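Local coordinates for protein aminotransferase, class III (Thermomicrobium roseum, PDB 6IO1) that is a thermostable, (S)-enantioselective omega-transaminase that uses pyridoxal 5'-phosphate to transfer amino groups, at residues E41-W46 with P427-R432; A355-E360 with D436-G441; P402-A407 with A444-V449. All blocks are in the same frame, centred on the assembly; numbering follows the deposited sequence.

All three contacts involve helix 432-450 or the turn leading into it. Interaction 1 is the buried one: a hairpin turn meets the loop just before the helix chiefly through apolar contacts, with no hydrogen bond across. Interactions 2 and 3 are partly buried and lie farther along the helix, which packs against helix 346-361, then helix 400-410. Interaction 2 is nearly parallel, with an apolar inner side and a tyrosine-carboxylate hydrogen bond on its more exposed side. Interaction 3 crosses steeply through two alanines, a valine and two leucines, and its charged groups turn elsewhere. R432 packs on Y356, and W44 on V437, so interactions 1 and 2 touch; 2 and 3 adjoin only along the helix.

Interaction 1 of 3, residues E41-W46 with P427-R432; sequences EGVWVW and PLTISR
V43 carries most of this contact by setting one methyl against the ring of P427. Its CG1 lies 3.7 Å from P427 CG and 3.9 Å from P427 CB, with P427 CD only slightly farther, so the methyl rests against the outer end of the pyrrolidine ring, and the two side chains cross at about a right angle. CG1 is anti to the carbonyl carbon of its own residue (chi1 -51°), which aims it at the loop. The same methyl reaches the far end of the loop's turn, 4.1 Å from I430 CA, and comes within 4.2 Å of T429 OG1. The other methyl, CG2, turns to the neighbouring indole and sits 3.8 Å above the ring plane of W44, toward its rim.

Polar bonds stay within each segment. Residues E41 to W44 form a two-residue hairpin closed by a type II' turn, with E41 N to W44 O and W44 N to E41 O both 2.9 Å. G42 takes the positive phi (58°) that this turn needs, and a beta carbon there would crowd E41 OE1. P427 to I430 make a type I turn, tied by I430 N to P427 O at 3.0 Å.

The hairpin joins strands 35-41 and 44-47 at one edge of the mixed sheet that also holds strands 413-418 and 421-424, while the loop leads from strand 421-424 to helix 432-450, with S431 as its N-cap. N349 of helix 346-361 hydrogen-bonds the carbonyls of L428 and I430, and V43 also touches E434, so the turn abuts the start of helix 432-450.

Interaction 2 of 3, residues A355-E360 with D436-G441; sequences AYLLQE and DVLIEG
Around L357 and I439, helices 346-361 and 432-450 run nearly side by side, their local axes 10.6 Å apart at closest and inclined by 27°, a separation wide enough for sizeable side chains to fill the groove. I439 is the central one. Its CD1 presses against the aliphatic base of E360, 3.5 Å from E360 CB, and lies 4.0 Å from Y356 CE2, approaching that ring obliquely. Lower on the same side chain, I439 CG1 is met by L357 CD2 at 3.6 Å, and this leucine branch also reaches L438 CD2 on the buried side, where L357 packs on L380 and L438 on I413 and V415.

At the opposite margin, Y356 spans the gap to the aspartate. With CG anti to the backbone N (chi1 178°), its ring extends toward the other helix and OH gives its proton to D436 OD1, 2.6 Å away, using the syn lone pair of that oxygen. OD1 lies at the ring edge, in its plane, while the carboxylate plane is turned 54° from that of the ring. E360 CG sits 3.6 Å above one face of the ring, toward its rim. A phenylalanine in place of Y356 would probably keep the contact with I439 but leave D436 OD1 without this donor.

Q359 NE2 bonds E360 OE2 at 2.8 Å, nearly straight and in the amide plane. Above the apolar base, each of the two acids thus has its own neutral donor, which is likely to ease the proximity of like charges 6.0 Å apart (E360 OE1 to D436 OD1).

Interaction 3 of 3, residues P402-A407 with A444-V449; sequences PKLEAA and AALSDV
K403 O accepts the helical N-H of A407, with A407 N 2.9 Å from it, and V449 CG2 leans against the same oxygen from the partner helix at 3.6 Å. That methyl makes most of the valine's contacts. Besides K403 O it touches A407 CB at 3.7 Å and L404 CD2 at 3.9 Å, so it settles among three residues of one helical face. Its sister methyl CG1, anti to the backbone N (chi1 173°), adds a contact with the CB of K403.

One turn away the helices come closest. A407 and A445 stand with their CA atoms 5.0 Å apart, and the CB of A407 is 4.1 Å from the CB of A445. Such small side chains let the axes approach to 8.9 Å, at a steep 129° between their directions. On the inner side, L404 CD2 also meets L446 CD2 at 4.0 Å.

The charged ends look elsewhere: K403 extends to the carbonyl and ring of F398, and D448 forms a salt bridge with R411. Helices 400-410 and 432-450 lie together against the sheet that contains strands 413-418 and 421-424, where L404 rests on C417 of the first strand, and L404 and L446 both rest on I422 of the second. E405, on the far side of helix 400-410, packs on F90 of the second subunit.

Interaction 1 of 3, residues E41-W46 with P427-R432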
ATOM      1  N   GLU B  41      12.964  10.438 -20.313  1.00 16.37           N
ATOM      2  CA  GLU B  41      13.419  11.805 -20.080  1.00 17.24           C
ATOM      3  C   GLU B  41      12.296  12.759 -20.449  1.00 15.82           C
ATOM      4  O   GLU B  41      11.730  12.658 -21.541  1.00 14.50           O
ATOM      5  CB  GLU B  41      14.680  12.128 -20.892  1.00 19.01           C
ATOM      6  CG  GLU B  41      15.463  13.339 -20.386  1.00 21.85           C
ATOM      7  CD  GLU B  41      14.809  14.664 -20.741  1.00 21.98           C
ATOM      8  OE1 GLU B  41      14.237  14.771 -21.846  1.00 20.09           O
ATOM      9  OE2 GLU B  41      14.863  15.597 -19.913  1.00 26.86           O
ATOM     10  N   GLY B  42      11.999  13.691 -19.552  1.00 15.45           N
ATOM     11  CA  GLY B  42      10.902  14.619 -19.784  1.00 17.32           C
ATOM     12  C   GLY B  42       9.603  13.865 -19.988  1.00 14.84           C
ATOM     13  O   GLY B  42       9.190  13.053 -19.151  1.00 14.12           O
ATOM     14  N   VAL B  43       8.946  14.124 -21.118  1.00 12.88           N
ATOM     15  CA  VAL B  43       7.684  13.478 -21.453  1.00 13.74           C
ATOM     16  C   VAL B  43       7.895  12.255 -22.339  1.00 14.80           C
ATOM     17  O   VAL B  43       6.922  11.664 -22.818  1.00 16.03           O
ATOM     18  CB  VAL B  43       6.715  14.468 -22.117  1.00 16.85           C
ATOM     19  CG1 VAL B  43       6.580  15.731 -21.279  1.00 17.98           C
ATOM     20  CG2 VAL B  43       7.182  14.802 -23.528  1.00 17.15           C
ATOM     21  N   TRP B  44       9.144  11.859 -22.560  1.00 16.51           N
ATOM     22  CA  TRP B  44       9.489  10.810 -23.508  1.00 14.95           C
ATOM     23  C   TRP B  44       9.922   9.546 -22.782  1.00 13.72           C
ATOM     24  O   TRP B  44      10.571   9.611 -21.734  1.00 13.97           O
ATOM     25  CB  TRP B  44      10.610  11.271 -24.443  1.00 15.19           C
ATOM     26  CG  TRP B  44      10.288  12.530 -25.173  1.00 15.46           C
ATOM     27  CD1 TRP B  44      10.779  13.777 -24.917  1.00 16.92           C
ATOM     28  CD2 TRP B  44       9.395  12.669 -26.281  1.00 16.74           C
ATOM     29  NE1 TRP B  44      10.248  14.684 -25.801  1.00 18.19           N
ATOM     30  CE2 TRP B  44       9.394  14.029 -26.649  1.00 17.25           C
ATOM     31  CE3 TRP B  44       8.595  11.776 -26.999  1.00 16.48           C
ATOM     32  CZ2 TRP B  44       8.625  14.516 -27.703  1.00 20.05           C
ATOM     33  CZ3 TRP B  44       7.833  12.260 -28.044  1.00 18.04           C
ATOM     34  CH2 TRP B  44       7.853  13.618 -28.386  1.00 20.85           C
ATOM     35  N   VAL B  45       9.568   8.399 -23.363  1.00 16.23           N
ATOM     36  CA  VAL B  45      10.015   7.095 -22.896  1.00 15.18           C
ATOM     37  C   VAL B  45      10.436   6.285 -24.114  1.00 13.41           C
ATOM     38  O   VAL B  45      10.055   6.580 -25.247  1.00 15.10           O
ATOM     39  CB  VAL B  45       8.930   6.337 -22.095  1.00 13.09           C
ATOM     40  CG1 VAL B  45       8.662   7.031 -20.767  1.00 15.46           C
ATOM     41  CG2 VAL B  45       7.652   6.220 -22.910  1.00 14.76           C
ATOM     42  N   TRP B  46      11.276   5.286 -23.880  1.00 14.48           N
ATOM     43  CA  TRP B  46      11.752   4.415 -24.947  1.00 14.80           C
ATOM     44  C   TRP B  46      11.509   2.964 -24.563  1.00 14.16           C
ATOM     45  O   TRP B  46      11.692   2.584 -23.402  1.00 15.33           O
ATOM     46  CB  TRP B  46      13.240   4.644 -25.234  1.00 15.37           C
ATOM     47  CG  TRP B  46      13.525   5.940 -25.935  1.00 17.20           C
ATOM     48  CD1 TRP B  46      13.716   6.123 -27.274  1.00 16.67           C
ATOM     49  CD2 TRP B  46      13.654   7.232 -25.332  1.00 16.97           C
ATOM     50  NE1 TRP B  46      13.956   7.450 -27.541  1.00 17.33           N
ATOM     51  CE2 TRP B  46      13.923   8.152 -26.364  1.00 17.54           C
ATOM     52  CE3 TRP B  46      13.569   7.701 -24.017  1.00 18.24           C
ATOM     53  CZ2 TRP B  46      14.105   9.513 -26.125  1.00 18.79           C
ATOM     54  CZ3 TRP B  46      13.750   9.052 -23.780  1.00 17.68           C
ATOM     55  CH2 TRP B  46      14.016   9.942 -24.829  1.00 18.12           C
ATOM     56  N   PRO B 427       2.756  14.799 -18.364  1.00 13.80           N
ATOM     57  CA  PRO B 427       3.569  15.433 -17.319  1.00 14.88           C
ATOM     58  C   PRO B 427       3.348  16.953 -17.332  1.00 15.57           C
ATOM     59  O   PRO B 427       3.245  17.528 -18.401  1.00 15.72           O
ATOM     60  CB  PRO B 427       5.013  15.112 -17.731  1.00 16.17           C
ATOM     61  CG  PRO B 427       4.886  13.876 -18.592  1.00 13.86           C
ATOM     62  CD  PRO B 427       3.575  14.059 -19.327  1.00 14.75           C
ATOM     63  N   LEU B 428       3.302  17.558 -16.142  1.00 16.10           N
ATOM     64  CA  LEU B 428       3.008  18.982 -16.008  1.00 16.61           C
ATOM     65  C   LEU B 428       3.977  19.868 -16.782  1.00 18.26           C
ATOM     66  O   LEU B 428       3.695  21.060 -16.950  1.00 19.69           O
ATOM     67  CB  LEU B 428       3.015  19.389 -14.532  1.00 16.08           C
ATOM     68  CG  LEU B 428       2.182  18.579 -13.533  1.00 15.53           C
ATOM     69  CD1 LEU B 428       2.075  19.324 -12.209  1.00 17.62           C
ATOM     70  CD2 LEU B 428       0.798  18.260 -14.076  1.00 16.25           C
ATOM     71  N   THR B 429       5.097  19.326 -17.253  1.00 17.20           N
ATOM     72  CA  THR B 429       6.105  20.098 -17.967  1.00 18.88           C
ATOM     73  C   THR B 429       5.897  20.115 -19.477  1.00 17.42           C
ATOM     74  O   THR B 429       6.743  20.662 -20.193  1.00 19.28           O
ATOM     75  CB  THR B 429       7.501  19.552 -17.658  1.00 21.38           C
ATOM     76  OG1 THR B 429       7.573  18.175 -18.046  1.00 23.11           O
ATOM     77  CG2 THR B 429       7.796  19.666 -16.171  1.00 20.67           C
ATOM     78  N   ILE B 430       4.809  19.518 -19.974  1.00 18.50           N
ATOM     79  CA  ILE B 430       4.637  19.346 -21.413  1.00 18.52           C
ATOM     80  C   ILE B 430       4.602  20.699 -22.107  1.00 19.75           C
ATOM     81  O   ILE B 430       3.911  21.631 -21.678  1.00 19.83           O
ATOM     82  CB  ILE B 430       3.380  18.511 -21.707  1.00 16.79           C
ATOM     83  CG1 ILE B 430       3.319  18.134 -23.191  1.00 18.54           C
ATOM     84  CG2 ILE B 430       2.111  19.240 -21.274  1.00 18.90           C
ATOM     85  CD1 ILE B 430       2.350  17.008 -23.489  1.00 20.36           C
ATOM     86  N   SER B 431       5.401  20.826 -23.157  1.00 20.84           N
ATOM     87  CA  SER B 431       5.458  22.035 -23.958  1.00 19.08           C
ATOM     88  C   SER B 431       4.406  22.036 -25.063  1.00 19.19           C
ATOM     89  O   SER B 431       3.683  21.055 -25.280  1.00 21.15           O
ATOM     90  CB  SER B 431       6.844  22.192 -24.586  1.00 19.88           C
ATOM     91  OG  SER B 431       7.019  21.293 -25.672  1.00 21.04           O
ATOM     92  N   ARG B 432       4.436  23.119 -25.846  1.00 20.79           N
ATOM     93  CA  ARG B 432       3.557  23.304 -27.032  1.00 22.56           C
ATOM     94  C   ARG B 432       3.887  22.277 -28.128  1.00 23.18           C
ATOM     95  O   ARG B 432       2.927  21.713 -28.690  1.00 23.55           O
ATOM     96  CB  ARG B 432       3.701  24.732 -27.571  1.00 32.35           C
ATOM     97  CG  ARG B 432       2.721  25.076 -28.684  1.00 35.28           C
ATOM     98  CD  ARG B 432       2.846  26.519 -29.139  1.00 35.96           C
ATOM     99  NE  ARG B 432       1.871  26.865 -30.163  1.00 41.91           N
ATOM    100  CZ  ARG B 432       0.662  27.356 -29.915  1.00 48.44           C
ATOM    101  NH1 ARG B 432       0.273  27.559 -28.668  1.00 49.76           N
ATOM    102  NH2 ARG B 432      -0.154  27.640 -30.914  1.00 50.43           N
TER

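Interaction 2 of 3, residues A355-E360 with D436-G441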
ATOM      1  N   ALA B 355      -5.373  23.972 -21.207  1.00 22.89           N
ATOM      2  CA  ALA B 355      -6.278  24.783 -22.013  1.00 20.83           C
ATOM      3  C   ALA B 355      -5.983  24.612 -23.497  1.00 20.79           C
ATOM      4  O   ALA B 355      -6.905  24.458 -24.308  1.00 23.01           O
ATOM      5  CB  ALA B 355      -6.173  26.253 -21.608  1.00 20.00           C
ATOM      6  N   TYR B 356      -4.700  24.614 -23.866  1.00 21.23           N
ATOM      7  CA  TYR B 356      -4.335  24.421 -25.267  1.00 21.86           C
ATOM      8  C   TYR B 356      -4.757  23.042 -25.764  1.00 20.43           C
ATOM      9  O   TYR B 356      -5.299  22.907 -26.869  1.00 21.71           O
ATOM     10  CB  TYR B 356      -2.831  24.617 -25.449  1.00 22.82           C
ATOM     11  CG  TYR B 356      -2.356  24.381 -26.863  1.00 23.44           C
ATOM     12  CD1 TYR B 356      -2.641  25.290 -27.872  1.00 25.82           C
ATOM     13  CD2 TYR B 356      -1.626  23.246 -27.192  1.00 24.17           C
ATOM     14  CE1 TYR B 356      -2.212  25.079 -29.168  1.00 31.54           C
ATOM     15  CE2 TYR B 356      -1.192  23.025 -28.484  1.00 26.49           C
ATOM     16  CZ  TYR B 356      -1.487  23.944 -29.469  1.00 31.13           C
ATOM     17  OH  TYR B 356      -1.058  23.730 -30.758  1.00 33.88           O
ATOM     18  N   LEU B 357      -4.504  22.005 -24.962  1.00 20.88           N
ATOM     19  CA  LEU B 357      -4.878  20.648 -25.338  1.00 20.89           C
ATOM     20  C   LEU B 357      -6.385  20.512 -25.478  1.00 22.01           C
ATOM     21  O   LEU B 357      -6.868  19.880 -26.420  1.00 23.29           O
ATOM     22  CB  LEU B 357      -4.344  19.651 -24.310  1.00 19.09           C
ATOM     23  CG  LEU B 357      -2.866  19.270 -24.414  1.00 18.26           C
ATOM     24  CD1 LEU B 357      -2.420  18.502 -23.180  1.00 17.65           C
ATOM     25  CD2 LEU B 357      -2.606  18.458 -25.669  1.00 17.55           C
ATOM     26  N   LEU B 358      -7.148  21.091 -24.549  1.00 21.26           N
ATOM     27  CA  LEU B 358      -8.600  21.036 -24.649  1.00 22.13           C
ATOM     28  C   LEU B 358      -9.086  21.750 -25.901  1.00 22.64           C
ATOM     29  O   LEU B 358      -9.935  21.226 -26.629  1.00 22.64           O
ATOM     30  CB  LEU B 358      -9.239  21.647 -23.403  1.00 20.58           C
ATOM     31  CG  LEU B 358     -10.764  21.559 -23.316  1.00 21.23           C
ATOM     32  CD1 LEU B 358     -11.229  20.124 -23.507  1.00 21.88           C
ATOM     33  CD2 LEU B 358     -11.261  22.117 -21.992  1.00 25.09           C
ATOM     34  N   GLN B 359      -8.539  22.935 -26.181  1.00 23.30           N
ATOM     35  CA  GLN B 359      -8.951  23.688 -27.361  1.00 26.37           C
ATOM     36  C   GLN B 359      -8.677  22.901 -28.635  1.00 24.88           C
ATOM     37  O   GLN B 359      -9.546  22.782 -29.507  1.00 26.19           O
ATOM     38  CB  GLN B 359      -8.233  25.038 -27.399  1.00 27.94           C
ATOM     39  CG  GLN B 359      -8.206  25.689 -28.773  1.00 30.49           C
ATOM     40  CD  GLN B 359      -7.401  26.973 -28.793  1.00 35.77           C
ATOM     41  OE1 GLN B 359      -7.753  27.949 -28.130  1.00 39.77           O
ATOM     42  NE2 GLN B 359      -6.313  26.981 -29.556  1.00 35.33           N
ATOM     43  N   GLU B 360      -7.469  22.350 -28.759  1.00 25.80           N
ATOM     44  CA  GLU B 360      -7.124  21.625 -29.977  1.00 26.35           C
ATOM     45  C   GLU B 360      -7.891  20.309 -30.093  1.00 24.46           C
ATOM     46  O   GLU B 360      -8.371  19.964 -31.177  1.00 26.20           O
ATOM     47  CB  GLU B 360      -5.615  21.394 -30.035  1.00 29.15           C
ATOM     48  CG  GLU B 360      -4.803  22.681 -30.117  1.00 30.16           C
ATOM     49  CD  GLU B 360      -5.253  23.580 -31.255  1.00 34.34           C
ATOM     50  OE1 GLU B 360      -5.403  23.078 -32.389  1.00 39.01           O
ATOM     51  OE2 GLU B 360      -5.463  24.787 -31.013  1.00 33.98           O
ATOM     52  N   ASP B 436       1.468  19.228 -29.437  1.00 19.19           N
ATOM     53  CA  ASP B 436       1.090  18.973 -30.825  1.00 20.15           C
ATOM     54  C   ASP B 436       1.365  17.528 -31.212  1.00 20.30           C
ATOM     55  O   ASP B 436       0.578  16.908 -31.942  1.00 21.01           O
ATOM     56  CB  ASP B 436       1.852  19.904 -31.763  1.00 24.57           C
ATOM     57  CG  ASP B 436       1.358  21.321 -31.700  1.00 26.42           C
ATOM     58  OD1 ASP B 436       0.232  21.536 -31.205  1.00 26.12           O
ATOM     59  OD2 ASP B 436       2.085  22.225 -32.162  1.00 26.27           O
ATOM     60  N   VAL B 437       2.490  16.985 -30.745  1.00 20.46           N
ATOM     61  CA  VAL B 437       2.795  15.580 -30.998  1.00 20.09           C
ATOM     62  C   VAL B 437       1.685  14.702 -30.439  1.00 19.46           C
ATOM     63  O   VAL B 437       1.139  13.835 -31.133  1.00 21.94           O
ATOM     64  CB  VAL B 437       4.165  15.212 -30.399  1.00 20.19           C
ATOM     65  CG1 VAL B 437       4.383  13.710 -30.459  1.00 20.37           C
ATOM     66  CG2 VAL B 437       5.272  15.961 -31.121  1.00 19.72           C
ATOM     67  N   LEU B 438       1.297  14.965 -29.188  1.00 20.90           N
ATOM     68  CA  LEU B 438       0.249  14.182 -28.541  1.00 19.32           C
ATOM     69  C   LEU B 438      -1.071  14.312 -29.290  1.00 20.95           C
ATOM     70  O   LEU B 438      -1.758  13.312 -29.547  1.00 21.35           O
ATOM     71  CB  LEU B 438       0.101  14.629 -27.085  1.00 17.71           C
ATOM     72  CG  LEU B 438      -1.029  14.036 -26.243  1.00 22.02           C
ATOM     73  CD1 LEU B 438      -0.916  12.534 -26.193  1.00 20.75           C
ATOM     74  CD2 LEU B 438      -1.012  14.611 -24.842  1.00 18.50           C
ATOM     75  N   ILE B 439      -1.428  15.541 -29.674  1.00 20.04           N
ATOM     76  CA  ILE B 439      -2.709  15.774 -30.339  1.00 21.91           C
ATOM     77  C   ILE B 439      -2.766  15.017 -31.656  1.00 23.48           C
ATOM     78  O   ILE B 439      -3.746  14.327 -31.972  1.00 23.85           O
ATOM     79  CB  ILE B 439      -2.966  17.283 -30.525  1.00 22.68           C
ATOM     80  CG1 ILE B 439      -3.137  17.967 -29.171  1.00 21.06           C
ATOM     81  CG2 ILE B 439      -4.283  17.492 -31.173  1.00 28.46           C
ATOM     82  CD1 ILE B 439      -2.796  19.446 -29.204  1.00 21.95           C
ATOM     83  N   GLU B 440      -1.716  15.200 -32.467  1.00 24.33           N
ATOM     84  CA  GLU B 440      -1.638  14.593 -33.825  1.00 29.34           C
ATOM     85  C   GLU B 440      -1.667  13.066 -33.708  1.00 26.17           C
ATOM     86  O   GLU B 440      -2.400  12.429 -34.490  1.00 25.30           O
ATOM     87  CB  GLU B 440      -0.364  15.057 -34.532  1.00 33.39           C
ATOM     88  CG  GLU B 440      -0.360  16.539 -34.858  1.00 39.81           C
ATOM     89  CD  GLU B 440      -1.425  16.974 -35.852  1.00 51.47           C
ATOM     90  OE1 GLU B 440      -2.133  16.095 -36.381  1.00 50.91           O
ATOM     91  OE2 GLU B 440      -1.542  18.191 -36.094  1.00 57.96           O
ATOM     92  N   GLY B 441      -0.925  12.515 -32.746  1.00 24.92           N
ATOM     93  CA  GLY B 441      -0.920  11.073 -32.536  1.00 22.64           C
ATOM     94  C   GLY B 441      -2.307  10.557 -32.193  1.00 24.28           C
ATOM     95  O   GLY B 441      -2.756   9.551 -32.752  1.00 24.57           O
TER

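Interaction 3 of 3, residues P402-A407 with A444-V449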
ATOM      1  N   PRO B 402      -8.725  -2.169 -26.890  1.00 27.57           N
ATOM      2  CA  PRO B 402      -7.485  -2.770 -27.414  1.00 25.25           C
ATOM      3  C   PRO B 402      -7.051  -2.208 -28.757  1.00 24.16           C
ATOM      4  O   PRO B 402      -5.850  -1.998 -28.978  1.00 25.09           O
ATOM      5  CB  PRO B 402      -7.837  -4.261 -27.509  1.00 30.42           C
ATOM      6  CG  PRO B 402      -8.906  -4.456 -26.494  1.00 28.14           C
ATOM      7  CD  PRO B 402      -9.717  -3.196 -26.523  1.00 28.26           C
ATOM      8  N   LYS B 403      -7.997  -1.967 -29.669  1.00 24.76           N
ATOM      9  CA  LYS B 403      -7.642  -1.419 -30.975  1.00 24.35           C
ATOM     10  C   LYS B 403      -7.042  -0.025 -30.837  1.00 25.95           C
ATOM     11  O   LYS B 403      -6.027   0.289 -31.467  1.00 23.50           O
ATOM     12  CB  LYS B 403      -8.867  -1.393 -31.887  1.00 26.80           C
ATOM     13  CG  LYS B 403      -9.311  -2.749 -32.403  1.00 29.88           C
ATOM     14  CD  LYS B 403     -10.610  -2.623 -33.184  1.00 28.74           C
ATOM     15  CE  LYS B 403     -11.045  -3.957 -33.766  1.00 31.20           C
ATOM     16  NZ  LYS B 403     -12.422  -3.874 -34.331  1.00 30.75           N
ATOM     17  N   LEU B 404      -7.667   0.831 -30.022  1.00 26.51           N
ATOM     18  CA  LEU B 404      -7.121   2.165 -29.792  1.00 24.57           C
ATOM     19  C   LEU B 404      -5.760   2.092 -29.116  1.00 21.72           C
ATOM     20  O   LEU B 404      -4.863   2.879 -29.430  1.00 21.78           O
ATOM     21  CB  LEU B 404      -8.088   3.000 -28.949  1.00 24.22           C
ATOM     22  CG  LEU B 404      -9.233   3.718 -29.666  1.00 24.69           C
ATOM     23  CD1 LEU B 404     -10.076   4.514 -28.679  1.00 23.94           C
ATOM     24  CD2 LEU B 404      -8.714   4.609 -30.784  1.00 24.67           C
ATOM     25  N   GLU B 405      -5.589   1.152 -28.185  1.00 22.44           N
ATOM     26  CA  GLU B 405      -4.304   0.990 -27.515  1.00 22.20           C
ATOM     27  C   GLU B 405      -3.214   0.647 -28.522  1.00 21.77           C
ATOM     28  O   GLU B 405      -2.154   1.287 -28.557  1.00 20.86           O
ATOM     29  CB  GLU B 405      -4.427  -0.101 -26.450  1.00 23.22           C
ATOM     30  CG  GLU B 405      -3.280  -0.195 -25.463  1.00 23.50           C
ATOM     31  CD  GLU B 405      -3.524  -1.259 -24.408  1.00 27.36           C
ATOM     32  OE1 GLU B 405      -3.230  -2.443 -24.674  1.00 31.49           O
ATOM     33  OE2 GLU B 405      -4.023  -0.913 -23.316  1.00 27.82           O
ATOM     34  N   ALA B 406      -3.480  -0.345 -29.374  1.00 21.95           N
ATOM     35  CA  ALA B 406      -2.510  -0.749 -30.386  1.00 24.25           C
ATOM     36  C   ALA B 406      -2.236   0.378 -31.376  1.00 22.55           C
ATOM     37  O   ALA B 406      -1.090   0.584 -31.785  1.00 24.80           O
ATOM     38  CB  ALA B 406      -3.002  -1.999 -31.115  1.00 30.13           C
ATOM     39  N   ALA B 407      -3.280   1.097 -31.799  1.00 23.06           N
ATOM     40  CA  ALA B 407      -3.098   2.173 -32.769  1.00 21.54           C
ATOM     41  C   ALA B 407      -2.273   3.316 -32.187  1.00 22.30           C
ATOM     42  O   ALA B 407      -1.354   3.827 -32.840  1.00 23.52           O
ATOM     43  CB  ALA B 407      -4.457   2.678 -33.251  1.00 24.70           C
ATOM     44  N   ALA B 444      -4.603  10.749 -35.283  1.00 23.06           N
ATOM     45  CA  ALA B 444      -4.184   9.715 -36.257  1.00 24.99           C
ATOM     46  C   ALA B 444      -4.630   8.331 -35.770  1.00 25.39           C
ATOM     47  O   ALA B 444      -5.143   7.552 -36.599  1.00 26.80           O
ATOM     48  CB  ALA B 444      -2.686   9.774 -36.439  1.00 26.25           C
ATOM     49  N   ALA B 445      -4.477   8.056 -34.470  1.00 24.21           N
ATOM     50  CA  ALA B 445      -4.867   6.745 -33.896  1.00 25.18           C
ATOM     51  C   ALA B 445      -6.377   6.542 -34.059  1.00 24.62           C
ATOM     52  O   ALA B 445      -6.787   5.436 -34.459  1.00 26.52           O
ATOM     53  CB  ALA B 445      -4.460   6.689 -32.444  1.00 21.99           C
ATOM     54  N   LEU B 446      -7.161   7.592 -33.796  1.00 24.06           N
ATOM     55  CA  LEU B 446      -8.612   7.538 -33.938  1.00 24.81           C
ATOM     56  C   LEU B 446      -9.004   7.297 -35.390  1.00 26.49           C
ATOM     57  O   LEU B 446      -9.916   6.511 -35.676  1.00 25.38           O
ATOM     58  CB  LEU B 446      -9.243   8.830 -33.420  1.00 24.83           C
ATOM     59  CG  LEU B 446      -9.367   9.001 -31.904  1.00 23.19           C
ATOM     60  CD1 LEU B 446      -9.599  10.463 -31.551  1.00 25.49           C
ATOM     61  CD2 LEU B 446     -10.485   8.130 -31.350  1.00 23.16           C
ATOM     62  N   SER B 447      -8.321   7.969 -36.322  1.00 25.93           N
ATOM     63  CA  SER B 447      -8.581   7.742 -37.741  1.00 29.25           C
ATOM     64  C   SER B 447      -8.239   6.313 -38.148  1.00 30.10           C
ATOM     65  O   SER B 447      -8.953   5.700 -38.947  1.00 31.57           O
ATOM     66  CB  SER B 447      -7.794   8.744 -38.583  1.00 28.46           C
ATOM     67  OG  SER B 447      -8.289  10.059 -38.403  1.00 30.47           O
ATOM     68  N   ASP B 448      -7.137   5.773 -37.627  1.00 30.48           N
ATOM     69  CA  ASP B 448      -6.758   4.403 -37.957  1.00 28.68           C
ATOM     70  C   ASP B 448      -7.847   3.424 -37.546  1.00 28.83           C
ATOM     71  O   ASP B 448      -8.219   2.528 -38.313  1.00 33.36           O
ATOM     72  CB  ASP B 448      -5.435   4.038 -37.284  1.00 27.88           C
ATOM     73  CG  ASP B 448      -4.287   4.906 -37.746  1.00 29.55           C
ATOM     74  OD1 ASP B 448      -4.395   5.507 -38.834  1.00 29.35           O
ATOM     75  OD2 ASP B 448      -3.275   4.986 -37.017  1.00 27.79           O
ATOM     76  N   VAL B 449      -8.382   3.588 -36.337  1.00 27.13           N
ATOM     77  CA  VAL B 449      -9.334   2.597 -35.845  1.00 27.57           C
ATOM     78  C   VAL B 449     -10.714   2.800 -36.465  1.00 29.33           C
ATOM     79  O   VAL B 449     -11.375   1.830 -36.855  1.00 27.33           O
ATOM     80  CB  VAL B 449      -9.396   2.622 -34.309  1.00 26.99           C
ATOM     81  CG1 VAL B 449     -10.510   1.713 -33.827  1.00 26.10           C
ATOM     82  CG2 VAL B 449      -8.064   2.184 -33.726  1.00 25.72           C
TER